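Local structure of Alr4995 protein (Nostoc sp., 6LRF) at residues B[110-113]-B[114-117]; B[298-301]-B[302-306]; B[340-343]-B[344-348]; B[425-428]-B[429-433]. The protein is a bifunctional enzyme of arginine catabolism, with an arginine dihydrolase activity of the GME family and an ornithine cyclodeaminase activity. All coordinates share one frame; numbering follows the deposited sequence.

Contact 1 of 4, residues B[110-113]-B[114-117]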
ATOM      1  N   GLU B 110     -40.870   3.033  41.949  1.00 24.88           N
ATOM      2  CA  GLU B 110     -40.824   3.563  40.600  1.00 28.74           C
ATOM      3  C   GLU B 110     -39.642   4.491  40.460  1.00 27.58           C
ATOM      4  O   GLU B 110     -39.387   5.307  41.348  1.00 24.28           O
ATOM      5  CB  GLU B 110     -42.112   4.298  40.270  1.00 30.70           C
ATOM      6  CG  GLU B 110     -43.317   3.402  40.213  1.00 33.85           C
ATOM      7  CD  GLU B 110     -44.566   4.195  39.937  1.00 42.02           C
ATOM      8  OE1 GLU B 110     -44.751   5.243  40.591  1.00 51.65           O
ATOM      9  OE2 GLU B 110     -45.345   3.789  39.055  1.00 44.33           O
ATOM     10  N   LEU B 111     -38.920   4.352  39.350  1.00 25.65           N
ATOM     11  CA  LEU B 111     -37.754   5.185  39.068  1.00 27.06           C
ATOM     12  C   LEU B 111     -38.214   6.544  38.556  1.00 29.16           C
ATOM     13  O   LEU B 111     -39.338   6.658  38.057  1.00 27.50           O
ATOM     14  CB  LEU B 111     -36.855   4.491  38.043  1.00 23.04           C
ATOM     15  CG  LEU B 111     -36.233   3.268  38.713  1.00 25.03           C
ATOM     16  CD1 LEU B 111     -36.127   2.118  37.770  1.00 25.10           C
ATOM     17  CD2 LEU B 111     -34.883   3.647  39.268  1.00 23.27           C
ATOM     18  N   PRO B 112     -37.360   7.573  38.689  1.00 31.40           N
ATOM     19  CA  PRO B 112     -37.549   8.837  37.947  1.00 33.83           C
ATOM     20  C   PRO B 112     -37.983   8.569  36.499  1.00 33.01           C
ATOM     21  O   PRO B 112     -37.551   7.565  35.920  1.00 32.74           O
ATOM     22  CB  PRO B 112     -36.162   9.475  37.994  1.00 31.16           C
ATOM     23  CG  PRO B 112     -35.573   8.981  39.291  1.00 29.45           C
ATOM     24  CD  PRO B 112     -36.135   7.586  39.518  1.00 28.99           C
ATOM     25  N   LYS B 113     -38.834   9.410  35.917  1.00 33.82           N
ATOM     26  CA  LYS B 113     -39.416   9.052  34.623  1.00 39.59           C
ATOM     27  C   LYS B 113     -38.397   9.120  33.475  1.00 41.62           C
ATOM     28  O   LYS B 113     -38.605   8.509  32.421  1.00 44.98           O
ATOM     29  CB  LYS B 113     -40.645   9.920  34.313  1.00 41.76           C
ATOM     30  CG  LYS B 113     -41.879   9.504  35.135  1.00 49.10           C
ATOM     31  CD  LYS B 113     -43.215   9.832  34.465  1.00 49.57           C
ATOM     32  CE  LYS B 113     -43.969   8.546  34.085  1.00 54.57           C
ATOM     33  NZ  LYS B 113     -44.709   7.895  35.205  1.00 53.19           N
ATOM     34  N   ASP B 114     -37.288   9.820  33.683  1.00 37.50           N
ATOM     35  CA  ASP B 114     -36.244   9.903  32.661  1.00 49.01           C
ATOM     36  C   ASP B 114     -35.080   8.957  32.968  1.00 46.92           C
ATOM     37  O   ASP B 114     -33.958   9.159  32.505  1.00 46.47           O
ATOM     38  CB  ASP B 114     -35.727  11.335  32.545  1.00 52.17           C
ATOM     39  CG  ASP B 114     -34.935  11.755  33.763  1.00 54.64           C
ATOM     40  OD1 ASP B 114     -35.308  11.326  34.881  1.00 56.80           O
ATOM     41  OD2 ASP B 114     -33.947  12.506  33.609  1.00 57.87           O
ATOM     42  N   LEU B 115     -35.347   7.924  33.760  1.00 41.28           N
ATOM     43  CA  LEU B 115     -34.308   6.980  34.146  1.00 35.56           C
ATOM     44  C   LEU B 115     -34.747   5.564  33.806  1.00 31.18           C
ATOM     45  O   LEU B 115     -35.286   4.855  34.654  1.00 32.03           O
ATOM     46  CB  LEU B 115     -34.005   7.111  35.631  1.00 30.71           C
ATOM     47  CG  LEU B 115     -32.725   6.466  36.139  1.00 29.44           C
ATOM     48  CD1 LEU B 115     -31.574   6.970  35.296  1.00 32.96           C
ATOM     49  CD2 LEU B 115     -32.523   6.853  37.604  1.00 27.07           C
ATOM     50  N   PRO B 116     -34.534   5.154  32.555  1.00 27.19           N
ATOM     51  CA  PRO B 116     -35.043   3.857  32.100  1.00 25.44           C
ATOM     52  C   PRO B 116     -34.415   2.645  32.795  1.00 27.28           C
ATOM     53  O   PRO B 116     -33.239   2.639  33.168  1.00 25.24           O
ATOM     54  CB  PRO B 116     -34.721   3.853  30.591  1.00 27.85           C
ATOM     55  CG  PRO B 116     -33.799   4.996  30.363  1.00 31.20           C
ATOM     56  CD  PRO B 116     -34.060   5.993  31.439  1.00 33.26           C
ATOM     57  N   PHE B 117     -35.244   1.624  32.972  1.00 23.20           N
ATOM     58  CA  PHE B 117     -34.844   0.361  33.585  1.00 24.50           C
ATOM     59  C   PHE B 117     -35.850  -0.680  33.164  1.00 23.91           C
ATOM     60  O   PHE B 117     -37.049  -0.456  33.316  1.00 23.39           O
ATOM     61  CB  PHE B 117     -34.805   0.465  35.099  1.00 22.07           C
ATOM     62  CG  PHE B 117     -34.741  -0.862  35.790  1.00 22.47           C
ATOM     63  CD1 PHE B 117     -33.562  -1.585  35.812  1.00 19.39           C
ATOM     64  CD2 PHE B 117     -35.865  -1.387  36.419  1.00 23.67           C
ATOM     65  CE1 PHE B 117     -33.495  -2.809  36.451  1.00 21.08           C
ATOM     66  CE2 PHE B 117     -35.811  -2.615  37.060  1.00 22.43           C
ATOM     67  CZ  PHE B 117     -34.620  -3.328  37.080  1.00 24.51           C
TER
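Leu111 and Phe117, on the two arms that flank a tight turn, meet at a slant. The touching atom on the leucine is CD1, 3.4 Å from Phe117 CB, and the same methyl lies 3.8 Å from Phe117 CD2, near the root of the ring. Phe117 has its CG anti to the backbone N (chi1 165°), which carries the ring off beyond this methyl to Val81 on strand 79-82 and to Leu148 on helix 145-152.

Pro112 and Leu115 are arranged differently: their side chains run alongside each other, pointing the same way. CB of Pro112 is 4.0 Å from CB of Leu115, and further out the proline CG faces Leu115 CD2 at 4.1 Å. Tyr147 of helix 145-152 packs against both of them and against Leu111. Asp114 brings OD1 to within 3.7 Å of Pro112 CB. Its other oxygen, OD2, makes a long, weak ion pair with Arg325 of the second subunit, while Gln326 of that subunit donates to the Asp114 backbone O.

One backbone bond closes the reversal, from Leu115 N to Pro112 O (3.1 Å). It is bent, with 145° at the hydrogen. Arg84 NE binds the carbonyl O of Lys113 at the bend. This is a type I beta turn with Pro112 in first place, set in the loop between strands 107-109 and 123-125, in the dimethylarginine-dimethylhydrolase-like part of the chain that probably carries the dihydrolase activity; its apolar side chains pack on helix 145-152, and Asp114, Leu115 and Pro116 meet the second subunit.

Contact 2 of 4, residues B[298-301]-B[302-306]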
ATOM      1  N   GLY B 298     -15.629  21.123  19.817  1.00 39.94           N
ATOM      2  CA  GLY B 298     -16.050  19.749  20.015  1.00 43.71           C
ATOM      3  C   GLY B 298     -15.419  19.127  21.255  1.00 44.43           C
ATOM      4  O   GLY B 298     -15.442  17.905  21.437  1.00 41.62           O
ATOM      5  N   LEU B 299     -14.852  19.975  22.110  1.00 41.25           N
ATOM      6  CA  LEU B 299     -14.258  19.529  23.363  1.00 36.81           C
ATOM      7  C   LEU B 299     -15.299  18.794  24.218  1.00 35.09           C
ATOM      8  O   LEU B 299     -15.044  17.691  24.701  1.00 29.43           O
ATOM      9  CB  LEU B 299     -13.674  20.724  24.126  1.00 40.42           C
ATOM     10  CG  LEU B 299     -12.801  20.439  25.347  1.00 43.30           C
ATOM     11  CD1 LEU B 299     -11.691  19.470  24.983  1.00 41.85           C
ATOM     12  CD2 LEU B 299     -12.219  21.742  25.873  1.00 49.62           C
ATOM     13  N   ILE B 300     -16.474  19.404  24.380  1.00 32.64           N
ATOM     14  CA  ILE B 300     -17.540  18.799  25.166  1.00 38.13           C
ATOM     15  C   ILE B 300     -17.884  17.431  24.585  1.00 37.61           C
ATOM     16  O   ILE B 300     -18.108  16.468  25.316  1.00 32.26           O
ATOM     17  CB  ILE B 300     -18.811  19.707  25.227  1.00 41.62           C
ATOM     18  CG1 ILE B 300     -19.896  19.066  26.088  1.00 40.62           C
ATOM     19  CG2 ILE B 300     -19.363  20.009  23.836  1.00 36.25           C
ATOM     20  CD1 ILE B 300     -19.529  18.986  27.533  1.00 38.57           C
ATOM     21  N   ASN B 301     -17.852  17.346  23.262  1.00 31.31           N
ATOM     22  CA  ASN B 301     -18.318  16.171  22.544  1.00 35.99           C
ATOM     23  C   ASN B 301     -17.290  15.037  22.671  1.00 37.14           C
ATOM     24  O   ASN B 301     -17.652  13.868  22.837  1.00 34.41           O
ATOM     25  CB  ASN B 301     -18.617  16.556  21.076  1.00 42.09           C
ATOM     26  CG  ASN B 301     -18.610  15.372  20.133  1.00 54.66           C
ATOM     27  OD1 ASN B 301     -19.302  14.371  20.363  1.00 58.16           O
ATOM     28  ND2 ASN B 301     -17.834  15.482  19.047  1.00 50.98           N
ATOM     29  N   ARG B 302     -16.009  15.384  22.648  1.00 35.58           N
ATOM     30  CA  ARG B 302     -14.966  14.390  22.867  1.00 35.57           C
ATOM     31  C   ARG B 302     -14.985  13.844  24.297  1.00 28.04           C
ATOM     32  O   ARG B 302     -14.752  12.659  24.511  1.00 30.07           O
ATOM     33  CB  ARG B 302     -13.592  14.980  22.554  1.00 40.95           C
ATOM     34  CG  ARG B 302     -13.233  14.959  21.074  1.00 50.38           C
ATOM     35  CD  ARG B 302     -11.928  15.716  20.807  1.00 55.59           C
ATOM     36  NE  ARG B 302     -12.089  17.155  21.019  1.00 57.14           N
ATOM     37  CZ  ARG B 302     -11.136  18.062  20.817  1.00 61.53           C
ATOM     38  NH1 ARG B 302     -11.388  19.348  21.037  1.00 53.26           N
ATOM     39  NH2 ARG B 302      -9.933  17.688  20.394  1.00 71.16           N
ATOM     40  N   ALA B 303     -15.265  14.712  25.264  1.00 25.87           N
ATOM     41  CA  ALA B 303     -15.371  14.296  26.661  1.00 28.15           C
ATOM     42  C   ALA B 303     -16.503  13.287  26.851  1.00 30.05           C
ATOM     43  O   ALA B 303     -16.320  12.240  27.477  1.00 26.39           O
ATOM     44  CB  ALA B 303     -15.585  15.490  27.546  1.00 21.89           C
ATOM     45  N   LEU B 304     -17.662  13.590  26.279  1.00 27.81           N
ATOM     46  CA  LEU B 304     -18.812  12.695  26.383  1.00 25.11           C
ATOM     47  C   LEU B 304     -18.552  11.339  25.732  1.00 27.44           C
ATOM     48  O   LEU B 304     -18.925  10.299  26.277  1.00 27.97           O
ATOM     49  CB  LEU B 304     -20.048  13.363  25.775  1.00 24.57           C
ATOM     50  CG  LEU B 304     -20.326  14.707  26.444  1.00 27.78           C
ATOM     51  CD1 LEU B 304     -21.615  15.367  25.939  1.00 32.46           C
ATOM     52  CD2 LEU B 304     -20.334  14.580  27.970  1.00 30.03           C
ATOM     53  N   ASP B 305     -17.892  11.343  24.583  1.00 28.34           N
ATOM     54  CA  ASP B 305     -17.522  10.109  23.885  1.00 31.21           C
ATOM     55  C   ASP B 305     -16.619   9.192  24.691  1.00 29.44           C
ATOM     56  O   ASP B 305     -16.810   7.976  24.706  1.00 35.44           O
ATOM     57  CB  ASP B 305     -16.824  10.435  22.557  1.00 35.33           C
ATOM     58  CG  ASP B 305     -17.807  10.646  21.425  1.00 43.59           C
ATOM     59  OD1 ASP B 305     -18.877  11.244  21.674  1.00 46.13           O
ATOM     60  OD2 ASP B 305     -17.520  10.200  20.290  1.00 59.76           O
HETATM   61  N   MSE B 306     -15.615   9.772  25.327  1.00 28.42           N
HETATM   62  CA  MSE B 306     -14.713   9.003  26.170  1.00 33.21           C
HETATM   63  C   MSE B 306     -15.429   8.370  27.345  1.00 29.11           C
HETATM   64  O   MSE B 306     -15.178   7.225  27.665  1.00 29.39           O
HETATM   65  CB  MSE B 306     -13.588   9.879  26.702  1.00 32.86           C
HETATM   66  CG  MSE B 306     -12.491  10.114  25.704  1.00 45.78           C
HETATM   67 SE   MSE B 306     -11.322  11.565  26.301  1.00 86.57          SE
HETATM   68  CE  MSE B 306      -9.900  11.312  24.961  1.00 51.72           C
TER
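Arg302 folds back along the first turn of its helix to Gly298, and that carbonyl takes bonds from both its backbone and its side chain. The backbone N of Arg302 reaches Gly298 O at 2.9 Å, while NE adds a weak second bond to the same oxygen at 3.5 Å. A bend at chi3 (-69°) turns the guanidinium edge-on, with Gly298 O and Leu299 N lying near its plane. The remaining main-chain bonds are regular i to i+4 pairs: Ala303 N to Leu299 O, Leu304 N to Ile300 O, and Asp305 N to Asn301 O.

Apolar contacts follow the same spacing. CG1 of Ile300 meets CD1 of Leu304 at 4.1 Å as the two side chains cross. Both residues pack against Leu295 of the second subunit. Next to them Asn301 and Asp305 lie along Asp296 of that subunit. Leu299 and Ala303 instead pack on Leu353 of their own chain, and Leu299 and Ile300 both touch Ile290 of strand 280-292.

Gly298, with its positive phi, ends helix 294-297 and is also the N-cap of helix 299-310. The arrangement is that of a junction in which one glycine ends a short helix and N-caps the next, the second helix having one flank on its own chain and another at a subunit interface.

Contact 3 of 4, residues B[340-343]-B[344-348]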
ATOM      1  N   HIS B 340     -14.893   1.718  40.722  1.00 28.55           N
ATOM      2  CA  HIS B 340     -13.827   2.691  40.918  1.00 27.21           C
ATOM      3  C   HIS B 340     -12.789   2.596  39.813  1.00 26.33           C
ATOM      4  O   HIS B 340     -12.281   3.613  39.322  1.00 27.24           O
ATOM      5  CB  HIS B 340     -13.143   2.507  42.277  1.00 31.76           C
ATOM      6  CG  HIS B 340     -12.229   3.640  42.638  1.00 34.85           C
ATOM      7  ND1 HIS B 340     -12.628   4.962  42.587  1.00 39.83           N
ATOM      8  CD2 HIS B 340     -10.938   3.655  43.045  1.00 36.39           C
ATOM      9  CE1 HIS B 340     -11.624   5.739  42.951  1.00 38.37           C
ATOM     10  NE2 HIS B 340     -10.585   4.971  43.233  1.00 35.83           N
ATOM     11  N   GLU B 341     -12.473   1.373  39.421  1.00 26.83           N
ATOM     12  CA  GLU B 341     -11.485   1.153  38.380  1.00 27.24           C
ATOM     13  C   GLU B 341     -11.878   1.871  37.090  1.00 26.04           C
ATOM     14  O   GLU B 341     -11.058   2.553  36.471  1.00 25.79           O
ATOM     15  CB  GLU B 341     -11.324  -0.336  38.142  1.00 27.03           C
ATOM     16  CG  GLU B 341     -10.478  -0.695  36.945  1.00 31.51           C
ATOM     17  CD  GLU B 341     -10.665  -2.149  36.557  1.00 44.10           C
ATOM     18  OE1 GLU B 341     -11.336  -2.877  37.331  1.00 48.08           O
ATOM     19  OE2 GLU B 341     -10.146  -2.567  35.494  1.00 40.56           O
ATOM     20  N   VAL B 342     -13.143   1.749  36.692  1.00 24.83           N
ATOM     21  CA  VAL B 342     -13.580   2.366  35.436  1.00 22.95           C
ATOM     22  C   VAL B 342     -13.634   3.893  35.596  1.00 22.00           C
ATOM     23  O   VAL B 342     -13.280   4.645  34.674  1.00 23.67           O
ATOM     24  CB  VAL B 342     -14.951   1.815  34.961  1.00 24.40           C
ATOM     25  CG1 VAL B 342     -15.474   2.612  33.763  1.00 22.07           C
ATOM     26  CG2 VAL B 342     -14.843   0.330  34.612  1.00 29.26           C
HETATM   27  N   MSE B 343     -14.064   4.351  36.772  1.00 22.62           N
HETATM   28  CA  MSE B 343     -14.056   5.783  37.090  1.00 21.45           C
HETATM   29  C   MSE B 343     -12.649   6.399  36.966  1.00 22.37           C
HETATM   30  O   MSE B 343     -12.486   7.505  36.457  1.00 23.97           O
HETATM   31  CB  MSE B 343     -14.594   6.027  38.503  1.00 23.45           C
HETATM   32  CG  MSE B 343     -14.611   7.505  38.890  1.00 28.25           C
HETATM   33 SE   MSE B 343     -15.757   8.621  37.674  1.00 55.67          SE
HETATM   34  CE  MSE B 343     -17.487   8.481  38.644  1.00 32.07           C
ATOM     35  N   GLU B 344     -11.636   5.684  37.438  1.00 21.74           N
ATOM     36  CA  GLU B 344     -10.260   6.165  37.331  1.00 22.47           C
ATOM     37  C   GLU B 344      -9.815   6.273  35.880  1.00 23.96           C
ATOM     38  O   GLU B 344      -9.099   7.209  35.490  1.00 25.02           O
ATOM     39  CB  GLU B 344      -9.314   5.237  38.076  1.00 27.18           C
ATOM     40  CG  GLU B 344      -9.515   5.215  39.571  1.00 31.52           C
ATOM     41  CD  GLU B 344      -8.509   4.317  40.257  1.00 36.27           C
ATOM     42  OE1 GLU B 344      -8.550   3.081  40.034  1.00 33.67           O
ATOM     43  OE2 GLU B 344      -7.660   4.863  40.992  1.00 36.71           O
ATOM     44  N   GLU B 345     -10.227   5.306  35.080  1.00 21.38           N
ATOM     45  CA  GLU B 345      -9.880   5.322  33.675  1.00 24.03           C
ATOM     46  C   GLU B 345     -10.503   6.554  32.985  1.00 25.50           C
ATOM     47  O   GLU B 345      -9.839   7.257  32.208  1.00 22.88           O
ATOM     48  CB  GLU B 345     -10.333   4.028  33.018  1.00 23.41           C
ATOM     49  CG  GLU B 345      -9.804   3.828  31.616  1.00 35.51           C
ATOM     50  CD  GLU B 345      -8.548   2.961  31.562  1.00 49.72           C
ATOM     51  OE1 GLU B 345      -8.459   1.962  32.329  1.00 49.81           O
ATOM     52  OE2 GLU B 345      -7.656   3.284  30.741  1.00 47.33           O
ATOM     53  N   ILE B 346     -11.767   6.826  33.299  1.00 22.92           N
ATOM     54  CA  ILE B 346     -12.481   7.972  32.746  1.00 18.47           C
ATOM     55  C   ILE B 346     -11.862   9.291  33.178  1.00 21.22           C
ATOM     56  O   ILE B 346     -11.596  10.163  32.352  1.00 23.07           O
ATOM     57  CB  ILE B 346     -13.974   7.952  33.159  1.00 21.50           C
ATOM     58  CG1 ILE B 346     -14.709   6.781  32.490  1.00 24.71           C
ATOM     59  CG2 ILE B 346     -14.654   9.279  32.837  1.00 20.71           C
ATOM     60  CD1 ILE B 346     -16.041   6.433  33.152  1.00 22.88           C
ATOM     61  N   ILE B 347     -11.642   9.446  34.475  1.00 22.65           N
ATOM     62  CA  ILE B 347     -11.086  10.685  35.000  1.00 22.42           C
ATOM     63  C   ILE B 347      -9.677  10.944  34.435  1.00 22.11           C
ATOM     64  O   ILE B 347      -9.324  12.094  34.146  1.00 24.11           O
ATOM     65  CB  ILE B 347     -11.066  10.657  36.538  1.00 21.99           C
ATOM     66  CG1 ILE B 347     -12.499  10.523  37.062  1.00 28.23           C
ATOM     67  CG2 ILE B 347     -10.411  11.915  37.103  1.00 19.95           C
ATOM     68  CD1 ILE B 347     -13.420  11.617  36.584  1.00 27.89           C
ATOM     69  N   SER B 348      -8.895   9.882  34.235  1.00 19.59           N
ATOM     70  CA  SER B 348      -7.579  10.027  33.615  1.00 21.90           C
ATOM     71  C   SER B 348      -7.692  10.620  32.213  1.00 24.00           C
ATOM     72  O   SER B 348      -6.910  11.482  31.833  1.00 26.10           O
ATOM     73  CB  SER B 348      -6.846   8.683  33.544  1.00 25.37           C
ATOM     74  OG  SER B 348      -6.495   8.238  34.842  1.00 29.42           O
TER
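Glu344 lies across the imidazole of His340, one helical turn back, and its atoms can be followed outward. CB lies beside the carbonyls of the preceding turn, 3.6 Å from both His340 O and Glu341 O. With CG anti to the carbonyl carbon (chi1 -66°), the chain heads back toward the helix start. CG comes 3.2 Å from His340 O and stands over one face of the ring, a CH-pi contact 4.0 Å from the centroid, offset toward the rim. CD follows at 3.7 Å from His340 NE2, and the carboxylate stacks on the ring with only 21° between their planes. Of its oxygens, OE1 lies 3.9 Å from Glu341 CA and OE2 3.7 Å from His340 NE2. The ring's own hydrogen bonds are to other residues, NE2 with Asp436 and ND1 with Glu284, which hold its rotation against the glutamate. OE1 has a long, weak ion pair with Arg555, while OE2 is close to Asp379, another carboxylate.

All this happens on the first turns of helix 340-352, which packs on the mixed sheet that includes strands 280-292 and 329-337, beside helix 299-310. Side chains four residues apart meet along it, over i to i+4 bonds such as Glu344 N to His340 O and Ile347 N to Met343 O.

Elsewhere on the helix, selenomethionine Met343 curls at chi2 and chi3 to set SE 3.8 Å from Ile347 CG1, both side chains lying on Arg286. Val342 CG1 meets Ile346 CD1 at 3.9 Å, and Ile346 continues onto Ile307 and Thr310 of helix 299-310.

Contact 4 of 4, residues B[425-428]-B[429-433]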
ATOM      1  N   ARG B 425      11.360   2.075  36.195  1.00 19.34           N
ATOM      2  CA  ARG B 425      12.605   1.438  36.631  1.00 22.91           C
ATOM      3  C   ARG B 425      13.517   2.393  37.412  1.00 20.75           C
ATOM      4  O   ARG B 425      14.438   1.946  38.088  1.00 23.87           O
ATOM      5  CB  ARG B 425      13.369   0.849  35.432  1.00 22.82           C
ATOM      6  CG  ARG B 425      13.897   1.861  34.427  1.00 21.08           C
ATOM      7  CD  ARG B 425      14.843   1.183  33.446  1.00 21.88           C
ATOM      8  NE  ARG B 425      15.452   2.116  32.490  1.00 16.90           N
ATOM      9  CZ  ARG B 425      15.030   2.263  31.242  1.00 21.44           C
ATOM     10  NH1 ARG B 425      13.999   1.554  30.818  1.00 21.41           N
ATOM     11  NH2 ARG B 425      15.624   3.111  30.415  1.00 23.44           N
ATOM     12  N   ASP B 426      13.257   3.697  37.343  1.00 17.30           N
ATOM     13  CA  ASP B 426      14.059   4.673  38.101  1.00 22.45           C
ATOM     14  C   ASP B 426      13.488   5.026  39.473  1.00 22.44           C
ATOM     15  O   ASP B 426      14.041   5.880  40.168  1.00 23.39           O
ATOM     16  CB  ASP B 426      14.227   5.979  37.319  1.00 23.97           C
ATOM     17  CG  ASP B 426      15.067   5.812  36.054  1.00 27.11           C
ATOM     18  OD1 ASP B 426      15.848   4.839  35.961  1.00 32.24           O
ATOM     19  OD2 ASP B 426      14.956   6.680  35.161  1.00 31.43           O
ATOM     20  N   LEU B 427      12.372   4.406  39.859  1.00 23.22           N
ATOM     21  CA  LEU B 427      11.793   4.693  41.172  1.00 20.47           C
ATOM     22  C   LEU B 427      12.640   4.040  42.257  1.00 21.37           C
ATOM     23  O   LEU B 427      13.122   2.924  42.084  1.00 23.58           O
ATOM     24  CB  LEU B 427      10.347   4.202  41.252  1.00 20.97           C
ATOM     25  CG  LEU B 427       9.321   4.898  40.363  1.00 23.19           C
ATOM     26  CD1 LEU B 427       7.991   4.147  40.395  1.00 22.41           C
ATOM     27  CD2 LEU B 427       9.136   6.328  40.787  1.00 19.85           C
ATOM     28  N   LYS B 428      12.819   4.736  43.373  1.00 20.84           N
ATOM     29  CA  LYS B 428      13.594   4.192  44.490  1.00 30.23           C
ATOM     30  C   LYS B 428      12.730   3.966  45.727  1.00 29.12           C
ATOM     31  O   LYS B 428      11.870   4.796  46.040  1.00 29.49           O
ATOM     32  CB  LYS B 428      14.745   5.139  44.837  1.00 29.88           C
ATOM     33  CG  LYS B 428      15.794   5.253  43.743  1.00 31.69           C
ATOM     34  CD  LYS B 428      16.665   3.998  43.698  1.00 39.65           C
ATOM     35  CE  LYS B 428      17.871   4.168  42.762  1.00 46.90           C
ATOM     36  NZ  LYS B 428      17.500   4.076  41.312  1.00 43.85           N
ATOM     37  N   ALA B 429      12.966   2.855  46.426  1.00 28.91           N
ATOM     38  CA  ALA B 429      12.304   2.582  47.700  1.00 31.02           C
ATOM     39  C   ALA B 429      12.294   3.833  48.597  1.00 33.68           C
ATOM     40  O   ALA B 429      13.307   4.524  48.739  1.00 31.70           O
ATOM     41  CB  ALA B 429      12.984   1.401  48.410  1.00 28.60           C
ATOM     42  N   GLY B 430      11.130   4.146  49.157  1.00 31.77           N
ATOM     43  CA  GLY B 430      10.997   5.314  50.001  1.00 27.91           C
ATOM     44  C   GLY B 430      10.323   6.492  49.327  1.00 30.20           C
ATOM     45  O   GLY B 430       9.733   7.340  49.998  1.00 32.91           O
ATOM     46  N   GLU B 431      10.403   6.568  48.001  1.00 28.79           N
ATOM     47  CA  GLU B 431       9.778   7.694  47.303  1.00 27.23           C
ATOM     48  C   GLU B 431       8.258   7.614  47.399  1.00 25.46           C
ATOM     49  O   GLU B 431       7.679   6.524  47.371  1.00 26.93           O
ATOM     50  CB  GLU B 431      10.208   7.746  45.833  1.00 26.78           C
ATOM     51  CG  GLU B 431      11.678   8.061  45.625  1.00 29.80           C
ATOM     52  CD  GLU B 431      12.006   8.418  44.173  1.00 38.57           C
ATOM     53  OE1 GLU B 431      12.198   7.486  43.352  1.00 33.80           O
ATOM     54  OE2 GLU B 431      12.091   9.627  43.856  1.00 43.69           O
ATOM     55  N   GLN B 432       7.623   8.773  47.525  1.00 24.63           N
ATOM     56  CA  GLN B 432       6.167   8.874  47.520  1.00 26.37           C
ATOM     57  C   GLN B 432       5.651   9.062  46.092  1.00 23.85           C
ATOM     58  O   GLN B 432       6.115   9.934  45.363  1.00 23.74           O
ATOM     59  CB  GLN B 432       5.708  10.037  48.402  1.00 29.54           C
ATOM     60  CG  GLN B 432       6.025   9.850  49.878  1.00 29.28           C
ATOM     61  CD  GLN B 432       5.215   8.734  50.501  1.00 38.03           C
ATOM     62  OE1 GLN B 432       4.009   8.617  50.263  1.00 31.65           O
ATOM     63  NE2 GLN B 432       5.873   7.900  51.305  1.00 38.79           N
ATOM     64  N   VAL B 433       4.685   8.241  45.709  1.00 20.51           N
ATOM     65  CA  VAL B 433       4.175   8.240  44.358  1.00 17.14           C
ATOM     66  C   VAL B 433       2.654   8.454  44.349  1.00 20.15           C
ATOM     67  O   VAL B 433       1.931   7.857  45.140  1.00 19.06           O
ATOM     68  CB  VAL B 433       4.557   6.916  43.637  1.00 20.59           C
ATOM     69  CG1 VAL B 433       3.719   6.712  42.389  1.00 16.26           C
ATOM     70  CG2 VAL B 433       6.062   6.926  43.283  1.00 19.23           C
TER
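Glu431 reaches back across the turn to grip the backbone of Lys428. Its OE1 accepts the Lys428 N-H at 2.8 Å, with 161° at the hydrogen, through the anti lone pair that faces away from OE2. The main chain answers in the other direction: Glu431 N donates to Lys428 O at 3.0 Å. The two residues are thus tied twice, once through the carboxylate and once through the main chain, and Glu431 CG lies 3.3 Å from Lys428 O. OE1 also comes 3.6 Å from Leu427 CA.

The side chain gets there because CG stands anti to the carbonyl carbon (chi1 -67°) and the chain runs extended beyond it, directing the carboxylate back over Lys428. The same OE1 is also in a salt bridge with Lys422 NZ, which probably helps hold the charge in place. On the apolar side, Leu427 and Val433 reach toward each other tip to tip, CD2 to CG2 at 4.0 Å.

The backbone path that makes this possible is a type II beta turn from Lys428 to Glu431. Gly430 takes its third position with positive phi, as is usual in a type II turn. Asp373 OD1 accepts the N-H of Ala429.

The turn leads from a short 3-10 segment after strand 416-422 into strand 432-435, which lies between strands 366-369 and 407-413; Val433 pairs with Glu368 on one, and Gln432 with Ile410 on the other.

In the fold
Contacts 2 and 3 are the buried pair, both first turns of helices within the same conserved region, with nearest atoms about 5 Å apart and centres about 16 Å apart. Contacts 1 and 4 are turns only partly buried, in different parts of the chain, their centres about 48 Å from each other. Contacts 1 and 2 both meet the second subunit, contact 1 by a hydrogen bond, a weak ion pair and packing, contact 2 by packing; contact 3 touches no other chain, and at contact 4 Arg425 alone reaches the third subunit. The helices repeat i to i+4 bonds under crossing side chains, whereas contact 1 closes through one bent bond and contact 4 adds a carboxylate.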